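Local coordinates for DNA binding protein (Mycobacterium tuberculosis, PDB 4NB5) that represses transcription by binding directly to promoter DNA, controlling its own expression and that of the MmpS2-MmpL2, MmpS4-MmpL4 and MmpS5-MmpL5 transport systems, at residues Leu44-Pro48 / Glu49-Ser53; Ala71-Leu74 / Ile75-Phe79; Ala99-Ala102 / Gly103-Arg107. One frame throughout, in Å; residues are numbered along the deposited sequence. Where two conformers were deposited one is given.

The three contacts follow one another along the chain and sample the MarR-type winged helix-turn-helix fold from its DNA-binding part to its dimerisation helices. Contact 1 joins helix 34-45 to strand 51-52, contact 2 closes helix 64-77, and contact 3 opens helix 99-124. The centres of contacts 1 and 2 lie about 15 Å apart without touching, and those of contacts 1 and 3 about 20 Å apart, yet Leu44 packs against Phe100. Contacts 2 and 3, centres about 10 Å apart, touch directly, share the bound glycerol stearate and both meet the second subunit. The lipid head thus touches both the end of the probable recognition helix, 64-77, and the start of helix 99-124 at the dimer interface.

Contact 1: Leu44-Pro48 / Glu49-Ser53; sequences LVCDP and ERQSS
The turn that carries the chain from helix 34-45 into strand 51-52 of the winged helix-turn-helix domain is closed by Gln51, whose side chain reaches back to Pro48 and Cys46. Gln51 NE2 donates to Pro48 O over 3.0 Å. The N-H points at the acceptor with an angle of 146°, and the donor lies in the carbonyl plane of Pro48. A bend at chi2 of -89° swings the amide back over the turn, where the Gln51 chain crosses the proline ring at about a right angle. The other end of this amide, OE1, accepts a hydrogen bond from Trp42 NE1, so partners on both polar atoms fix its rotation. Cys46 lies alongside: with chi1 at 61°, SG sits between its own backbone N and carbonyl carbon and meets Gln51 CG at 3.6 Å. Cys46 SG also lies 3.5 Å from Glu49 O. A cis peptide before Pro48 turns the backbone sharply here.

The outer side chains serve other partners. Glu49 forms a salt bridge with Arg94 of the wing strand 92-95, and Arg50 pairs with Glu21 of the third subunit. Separately, the backbone carbonyl of Cys46 accepts from Arg135 NH2 of the second subunit. Beyond the turn, Ser52 N-caps helix 53-59, and its own backbone N bonds to Glu55 OE1, a reciprocal pattern consistent with a capping box. Such a short link, followed by an edge strand that leads into the first helix of the helix-turn-helix, belongs to the MarR-type winged-helix fold.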
loop_
_atom_site.group_PDB
_atom_site.type_symbol
_atom_site.label_atom_id
_atom_site.label_comp_id
_atom_site.label_asym_id
_atom_site.label_seq_id
_atom_site.Cartn_x
_atom_site.Cartn_y
_atom_site.Cartn_z
ATOM N N LEU B 44 -15.513 11.572 5.438
ATOM C CA LEU B 44 -16.556 10.964 4.623
ATOM C C LEU B 44 -17.755 11.886 4.383
ATOM O O LEU B 44 -18.498 11.692 3.432
ATOM C CB LEU B 44 -17.047 9.677 5.291
ATOM C CG LEU B 44 -16.184 8.468 4.956
ATOM C CD1 LEU B 44 -16.303 7.421 6.039
ATOM C CD2 LEU B 44 -16.574 7.870 3.633
ATOM N N VAL B 45 -17.949 12.881 5.247
ATOM C CA VAL B 45 -19.154 13.707 5.166
ATOM C C VAL B 45 -18.893 15.203 5.067
ATOM O O VAL B 45 -19.821 15.963 4.814
ATOM C CB VAL B 45 -20.090 13.484 6.377
ATOM C CG1 VAL B 45 -20.608 12.058 6.388
ATOM C CG2 VAL B 45 -19.382 13.822 7.679
ATOM N N CYS B 46 -17.655 15.634 5.278
ATOM C CA CYS B 46 -17.366 17.064 5.305
ATOM C C CYS B 46 -17.526 17.718 3.931
ATOM O O CYS B 46 -17.488 17.060 2.888
ATOM C CB CYS B 46 -15.957 17.311 5.841
ATOM S SG CYS B 46 -14.661 16.551 4.845
ATOM N N ASP B 47 -17.717 19.031 3.950
ATOM C CA ASP B 47 -17.818 19.815 2.730
ATOM C C ASP B 47 -17.135 21.145 3.011
ATOM O O ASP B 47 -17.510 21.835 3.955
ATOM C CB ASP B 47 -19.281 20.043 2.370
ATOM C CG ASP B 47 -19.447 20.806 1.075
ATOM O OD1 ASP B 47 -18.851 20.387 0.065
ATOM O OD2 ASP B 47 -20.165 21.827 1.071
ATOM N N PRO B 48 -16.100 21.490 2.229
ATOM C CA PRO B 48 -15.565 20.727 1.099
ATOM C C PRO B 48 -14.870 19.453 1.543
ATOM O O PRO B 48 -14.529 19.305 2.718
ATOM C CB PRO B 48 -14.549 21.692 0.477
ATOM C CG PRO B 48 -14.105 22.537 1.601
ATOM C CD PRO B 48 -15.308 22.705 2.487
ATOM N N GLU B 49 -14.643 18.555 0.596
ATOM C CA GLU B 49 -14.007 17.284 0.892
ATOM C C GLU B 49 -12.597 17.467 1.437
ATOM O O GLU B 49 -12.186 16.745 2.343
ATOM C CB GLU B 49 -14.006 16.395 -0.349
ATOM C CG GLU B 49 -15.410 16.088 -0.837
ATOM C CD GLU B 49 -15.442 15.132 -2.008
ATOM O OE1 GLU B 49 -14.411 14.486 -2.284
ATOM O OE2 GLU B 49 -16.506 15.032 -2.655
ATOM N N ARG B 50 -11.849 18.431 0.911
ATOM C CA ARG B 50 -10.517 18.672 1.439
ATOM C C ARG B 50 -10.570 19.562 2.687
ATOM O O ARG B 50 -11.291 20.557 2.726
ATOM C CB ARG B 50 -9.603 19.283 0.373
ATOM C CG ARG B 50 -9.646 20.788 0.293
ATOM C CD ARG B 50 -8.509 21.298 -0.565
ATOM N NE ARG B 50 -8.382 22.748 -0.489
ATOM C CZ ARG B 50 -7.384 23.438 -1.025
ATOM N NH1 ARG B 50 -6.416 22.812 -1.682
ATOM N NH2 ARG B 50 -7.353 24.759 -0.903
ATOM N N GLN B 51 -9.801 19.181 3.702
ATOM C CA GLN B 51 -9.778 19.882 4.982
ATOM C C GLN B 51 -8.344 20.128 5.432
ATOM O O GLN B 51 -7.492 19.239 5.326
ATOM C CB GLN B 51 -10.476 19.039 6.056
ATOM C CG GLN B 51 -11.918 18.699 5.751
ATOM C CD GLN B 51 -12.879 19.752 6.259
ATOM O OE1 GLN B 51 -12.936 20.023 7.459
ATOM N NE2 GLN B 51 -13.636 20.349 5.354
ATOM N N SER B 52 -8.080 21.316 5.971
ATOM C CA SER B 52 -6.769 21.610 6.536
ATOM C C SER B 52 -6.599 20.970 7.905
ATOM O O SER B 52 -7.578 20.652 8.585
ATOM C CB SER B 52 -6.578 23.122 6.670
ATOM O OG SER B 52 -7.320 23.621 7.769
ATOM N N SER B 53 -5.349 20.795 8.319
ATOM C CA SER B 53 -5.045 20.233 9.630
ATOM C C SER B 53 -5.742 21.026 10.737
ATOM O O SER B 53 -6.298 20.452 11.681
ATOM C CB SER B 53 -3.533 20.231 9.869
ATOM O OG SER B 53 -2.892 19.265 9.056
#

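Contact 2: Ala71-Leu74 / Ile75-Phe79; sequences ARML and IQFGF. With 2JT (1,3-dihydroxypropan-2-yl octadecanoate), chain E.
Met73 and Phe77, one turn apart near the end of helix 64-77, lie side by side and point the same way. A chi1 of -176° puts Met73 CG anti to the backbone N, and the step from CB to CG leans toward the following turn, where CG comes within 3.4 Å of Phe77 CE2. Met73 SD lies 4.9 Å from the centroid of the Phe77 ring in an oblique Met-aromatic contact. A second conformer of Met73 makes both approaches less certain. Met73 O takes the N-H of Phe77 and also sits 3.4 Å above one face of that ring, offset toward its rim.

The tight side of the contact centres on Leu74. Its carbonyl receives Phe79 N over 3.0 Å, nearly along the C=O axis, and a weaker bond from Gly78 N, which also reaches Ile75 O at 2.9 Å. With a positive phi of 99° at Gly78, this is a Schellman motif, a common C-terminal cap of alpha-helices, and Gly78 has no CB to be pressed against the preceding carbonyl. The hydrophobic pair that often accompanies the motif is present too: Leu74 CD2 meets Phe79 CD2 at 4.3 Å, in a core shared with Leu39 and Leu40 of helix 34-45. Phe79 CZ in turn presses to 3.3 Å from C04 of the bound lipid, and Phe77 O lies 2.8 Å from its hydroxyl O08.

On the other side the packing thins out. Arg72 extends into solvent, while partly exposed Gln76 turns toward the second subunit, where its NE2 bonds to Ser29 O.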
loop_
_atom_site.group_PDB
_atom_site.type_symbol
_atom_site.label_atom_id
_atom_site.label_comp_id
_atom_site.label_asym_id
_atom_site.label_seq_id
_atom_site.Cartn_x
_atom_site.Cartn_y
_atom_site.Cartn_z
ATOM N N ALA B 71 -4.057 10.947 11.246
ATOM C CA ALA B 71 -4.073 11.102 9.797
ATOM C C ALA B 71 -3.051 10.157 9.163
ATOM O O ALA B 71 -3.317 9.522 8.141
ATOM C CB ALA B 71 -3.791 12.544 9.405
ATOM N N ARG B 72 -1.881 10.064 9.784
ATOM C CA ARG B 72 -0.830 9.183 9.299
ATOM C C ARG B 72 -1.316 7.733 9.248
ATOM O O ARG B 72 -1.030 7.012 8.294
ATOM C CB ARG B 72 0.400 9.304 10.203
ATOM C CG ARG B 72 1.612 8.516 9.724
ATOM C CD ARG B 72 2.830 8.801 10.596
ATOM N NE ARG B 72 2.971 10.235 10.861
ATOM C CZ ARG B 72 3.025 10.790 12.071
ATOM N NH1 ARG B 72 2.969 10.051 13.175
ATOM N NH2 ARG B 72 3.147 12.106 12.180
ATOM N N MET B 73 -2.065 7.325 10.268
ATOM C CA MET B 73 -2.602 5.977 10.329
ATOM C C MET B 73 -3.588 5.728 9.188
ATOM O O MET B 73 -3.535 4.698 8.520
ATOM C CB MET B 73 -3.279 5.772 11.677
ATOM C CG MET B 73 -3.811 4.376 11.914
ATOM S SD MET B 73 -4.373 4.140 13.617
ATOM C CE MET B 73 -3.435 5.404 14.491
ATOM N N LEU B 74 -4.492 6.676 8.968
ATOM C CA LEU B 74 -5.487 6.513 7.917
ATOM C C LEU B 74 -4.854 6.521 6.532
ATOM O O LEU B 74 -5.378 5.904 5.605
ATOM C CB LEU B 74 -6.560 7.604 8.012
ATOM C CG LEU B 74 -7.466 7.535 9.243
ATOM C CD1 LEU B 74 -8.442 8.703 9.253
ATOM C CD2 LEU B 74 -8.225 6.216 9.319
ATOM N N ILE B 75 -3.746 7.242 6.369
ATOM C CA ILE B 75 -3.011 7.205 5.106
ATOM C C ILE B 75 -2.414 5.801 4.920
ATOM O O ILE B 75 -2.519 5.213 3.845
ATOM C CB ILE B 75 -1.900 8.284 5.064
ATOM C CG1 ILE B 75 -2.527 9.671 4.892
ATOM C CG2 ILE B 75 -0.920 8.010 3.926
ATOM C CD1 ILE B 75 -1.573 10.837 5.167
ATOM N N GLN B 76 -1.823 5.257 5.975
ATOM C CA GLN B 76 -1.232 3.922 5.902
ATOM C C GLN B 76 -2.297 2.875 5.591
ATOM O O GLN B 76 -2.046 1.942 4.833
ATOM C CB GLN B 76 -0.535 3.567 7.215
ATOM C CG GLN B 76 0.153 2.208 7.188
ATOM C CD GLN B 76 0.409 1.657 8.576
ATOM O OE1 GLN B 76 -0.476 1.665 9.434
ATOM N NE2 GLN B 76 1.625 1.175 8.806
ATOM N N PHE B 77 -3.481 3.025 6.187
ATOM C CA PHE B 77 -4.594 2.117 5.908
ATOM C C PHE B 77 -5.129 2.269 4.475
ATOM O O PHE B 77 -5.827 1.384 3.975
ATOM C CB PHE B 77 -5.733 2.316 6.910
ATOM C CG PHE B 77 -5.409 1.860 8.307
ATOM C CD1 PHE B 77 -4.375 0.967 8.549
ATOM C CD2 PHE B 77 -6.143 2.331 9.381
ATOM C CE1 PHE B 77 -4.085 0.550 9.841
ATOM C CE2 PHE B 77 -5.859 1.919 10.673
ATOM C CZ PHE B 77 -4.828 1.029 10.902
ATOM N N GLY B 78 -4.813 3.382 3.821
ATOM C CA GLY B 78 -5.162 3.566 2.428
ATOM C C GLY B 78 -6.412 4.398 2.205
ATOM O O GLY B 78 -6.863 4.530 1.070
ATOM N N PHE B 79 -6.970 4.971 3.269
ATOM C CA PHE B 79 -8.263 5.647 3.146
ATOM C C PHE B 79 -8.179 7.114 2.748
ATOM O O PHE B 79 -9.065 7.611 2.053
ATOM C CB PHE B 79 -9.063 5.562 4.452
ATOM C CG PHE B 79 -9.462 4.164 4.838
ATOM C CD1 PHE B 79 -10.302 3.421 4.030
ATOM C CD2 PHE B 79 -9.014 3.606 6.024
ATOM C CE1 PHE B 79 -10.673 2.134 4.385
ATOM C CE2 PHE B 79 -9.385 2.321 6.386
ATOM C CZ PHE B 79 -10.218 1.587 5.559
HETATM C C10 2JT E . -10.804 -0.385 9.294
HETATM C C13 2JT E . -10.445 -3.165 12.188
HETATM C C15 2JT E . -11.961 -5.078 11.689
HETATM C C17 2JT E . -12.371 -7.070 13.079
HETATM C C20 2JT E . -15.775 -7.269 14.848
HETATM C C21 2JT E . -16.622 -8.384 14.401
HETATM C C22 2JT E . -18.064 -7.917 14.141
HETATM C C24 2JT E . -19.936 -6.622 15.060
HETATM O O01 2JT E . -9.069 -2.886 8.565
HETATM C C02 2JT E . -9.635 -2.153 7.803
HETATM O O03 2JT E . -8.764 -1.454 7.039
HETATM C C04 2JT E . -8.679 -1.364 5.793
HETATM C C05 2JT E . -9.242 -2.579 5.120
HETATM O O06 2JT E . -10.316 -2.244 4.337
HETATM C C07 2JT E . -7.099 -1.222 5.797
HETATM O O08 2JT E . -6.700 -1.143 4.669
HETATM C C09 2JT E . -10.977 -1.387 8.068
HETATM C C11 2JT E . -11.177 -1.046 10.632
HETATM C C12 2JT E . -10.354 -2.394 10.849
HETATM C C14 2JT E . -10.521 -4.661 11.969
HETATM C C16 2JT E . -12.187 -6.514 11.732
HETATM C C18 2JT E . -13.543 -6.556 13.756
HETATM C C19 2JT E . -14.255 -7.548 14.704
HETATM C C23 2JT E . -18.855 -7.569 15.322
HETATM C C25 2JT E . -20.343 -6.093 16.434
#

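Contact 3: Ala99-Ala102 / Gly103-Arg107; sequences AFAA and GERER. With 2JT (1,3-dihydroxypropan-2-yl octadecanoate), chain E.
A chi1 of -86° sets Glu104 CG near Phe100 O, and a bend at chi2 (-58°) turns the carboxylate so that OE1 faces the bound lipid. Arg105 does the opposite: extended from CG to NE, it runs back along helix 99-124, and its CG lies 3.4 Å from Ala101 O. In the conformer described, one face of its guanidinium lies over the backbone of Ala101 and Ala102, with Ala101 C 4.3 Å beneath its centre. A salt bridge to Asp116 of the fourth subunit engages NH1.

The backbone of this first stretch of the helix keeps the regular i to i+4 helical hydrogen bonds, with Gly103 N bonding to Ala99 O at 2.8 Å and Glu104 N to Phe100 O at 2.9 Å. Gly103 presents its carbonyl O to the glycerol hydroxyl O08 of the lipid at 2.6 Å. The lipid's other hydroxyl, O06, donates a long hydrogen bond (3.3 Å) to Glu104 OE1. Arg107 CG and CD lie along C05 of the lipid, whereas Arg107 NH2 of the second subunit hydrogen-bonds the same molecule.

The glycerol head thus meets oxygen acceptors and arginine carbons of this chain and an arginine N-H of its partner, consistent with a pocket at the dimer interface that offers acceptors to the hydroxyls and apolar surface to the rest of the head.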
loop_
_atom_site.group_PDB
_atom_site.type_symbol
_atom_site.label_atom_id
_atom_site.label_comp_id
_atom_site.label_asym_id
_atom_site.label_seq_id
_atom_site.Cartn_x
_atom_site.Cartn_y
_atom_site.Cartn_z
ATOM N N ALA B 99 -12.183 5.221 -1.726
ATOM C CA ALA B 99 -11.359 5.021 -0.529
ATOM C C ALA B 99 -11.392 3.614 0.050
ATOM O O ALA B 99 -10.368 3.104 0.496
ATOM C CB ALA B 99 -11.741 6.025 0.551
ATOM N N PHE B 100 -12.561 2.986 0.071
ATOM C CA PHE B 100 -12.657 1.675 0.691
ATOM C C PHE B 100 -12.121 0.571 -0.230
ATOM O O PHE B 100 -11.633 -0.458 0.241
ATOM C CB PHE B 100 -14.072 1.433 1.223
ATOM C CG PHE B 100 -14.318 2.149 2.513
ATOM C CD1 PHE B 100 -14.547 3.515 2.511
ATOM C CD2 PHE B 100 -14.238 1.493 3.726
ATOM C CE1 PHE B 100 -14.730 4.202 3.699
ATOM C CE2 PHE B 100 -14.421 2.176 4.916
ATOM C CZ PHE B 100 -14.669 3.535 4.895
ATOM N N ALA B 101 -12.150 0.811 -1.533
ATOM C CA ALA B 101 -11.479 -0.089 -2.463
ATOM C C ALA B 101 -9.978 0.032 -2.255
ATOM O O ALA B 101 -9.259 -0.968 -2.235
ATOM C CB ALA B 101 -11.832 0.230 -3.879
ATOM N N ALA B 102 -9.502 1.259 -2.090
ATOM C CA ALA B 102 -8.086 1.489 -1.807
ATOM C C ALA B 102 -7.683 0.842 -0.477
ATOM O O ALA B 102 -6.606 0.246 -0.345
ATOM C CB ALA B 102 -7.794 2.980 -1.784
ATOM N N GLY B 103 -8.561 0.943 0.507
ATOM C CA GLY B 103 -8.350 0.276 1.779
ATOM C C GLY B 103 -8.234 -1.233 1.616
ATOM O O GLY B 103 -7.364 -1.880 2.227
ATOM N N GLU B 104 -9.104 -1.806 0.791
ATOM C CA GLU B 104 -9.048 -3.244 0.546
ATOM C C GLU B 104 -7.772 -3.655 -0.181
ATOM O O GLU B 104 -7.268 -4.758 0.025
ATOM C CB GLU B 104 -10.269 -3.725 -0.230
ATOM C CG GLU B 104 -11.463 -4.055 0.646
ATOM C CD GLU B 104 -11.156 -5.125 1.686
ATOM O OE1 GLU B 104 -11.492 -4.902 2.865
ATOM O OE2 GLU B 104 -10.583 -6.177 1.326
ATOM N N ARG B 105 -7.244 -2.795 -1.043
ATOM C CA ARG B 105 -5.966 -3.088 -1.692
ATOM C C ARG B 105 -4.840 -3.152 -0.665
ATOM O O ARG B 105 -3.935 -3.972 -0.774
ATOM C CB ARG B 105 -5.644 -2.051 -2.766
ATOM C CG ARG B 105 -6.556 -2.133 -3.963
ATOM C CD ARG B 105 -6.327 -0.969 -4.897
ATOM N NE ARG B 105 -7.482 -0.721 -5.755
ATOM C CZ ARG B 105 -7.953 0.486 -6.049
ATOM N NH1 ARG B 105 -7.373 1.575 -5.564
ATOM N NH2 ARG B 105 -9.012 0.606 -6.835
ATOM N N GLU B 106 -4.889 -2.282 0.336
ATOM C CA GLU B 106 -3.891 -2.324 1.388
ATOM C C GLU B 106 -4.022 -3.637 2.165
ATOM O O GLU B 106 -3.022 -4.206 2.606
ATOM C CB GLU B 106 -4.032 -1.131 2.329
ATOM C CG GLU B 106 -3.214 -1.238 3.606
ATOM C CD GLU B 106 -1.720 -1.242 3.347
ATOM O OE1 GLU B 106 -0.947 -1.417 4.312
ATOM O OE2 GLU B 106 -1.320 -1.069 2.177
ATOM N N ARG B 107 -5.251 -4.126 2.317
ATOM C CA ARG B 107 -5.466 -5.415 2.976
ATOM C C ARG B 107 -4.845 -6.569 2.195
ATOM O O ARG B 107 -4.330 -7.520 2.796
ATOM C CB ARG B 107 -6.951 -5.691 3.195
ATOM C CG ARG B 107 -7.487 -5.064 4.455
ATOM C CD ARG B 107 -8.328 -6.038 5.265
ATOM N NE ARG B 107 -7.716 -7.362 5.400
ATOM C CZ ARG B 107 -6.976 -7.764 6.432
ATOM N NH1 ARG B 107 -6.724 -6.953 7.450
ATOM N NH2 ARG B 107 -6.482 -8.993 6.442
HETATM C C10 2JT E . -10.804 -0.385 9.294
HETATM C C13 2JT E . -10.445 -3.165 12.188
HETATM C C15 2JT E . -11.961 -5.078 11.689
HETATM C C17 2JT E . -12.371 -7.070 13.079
HETATM C C20 2JT E . -15.775 -7.269 14.848
HETATM C C21 2JT E . -16.622 -8.384 14.401
HETATM C C22 2JT E . -18.064 -7.917 14.141
HETATM C C24 2JT E . -19.936 -6.622 15.060
HETATM O O01 2JT E . -9.069 -2.886 8.565
HETATM C C02 2JT E . -9.635 -2.153 7.803
HETATM O O03 2JT E . -8.764 -1.454 7.039
HETATM C C04 2JT E . -8.679 -1.364 5.793
HETATM C C05 2JT E . -9.242 -2.579 5.120
HETATM O O06 2JT E . -10.316 -2.244 4.337
HETATM C C07 2JT E . -7.099 -1.222 5.797
HETATM O O08 2JT E . -6.700 -1.143 4.669
HETATM C C09 2JT E . -10.977 -1.387 8.068
HETATM C C11 2JT E . -11.177 -1.046 10.632
HETATM C C12 2JT E . -10.354 -2.394 10.849
HETATM C C14 2JT E . -10.521 -4.661 11.969
HETATM C C16 2JT E . -12.187 -6.514 11.732
HETATM C C18 2JT E . -13.543 -6.556 13.756
HETATM C C19 2JT E . -14.255 -7.548 14.704
HETATM C C23 2JT E . -18.855 -7.569 15.322
HETATM C C25 2JT E . -20.343 -6.093 16.434
#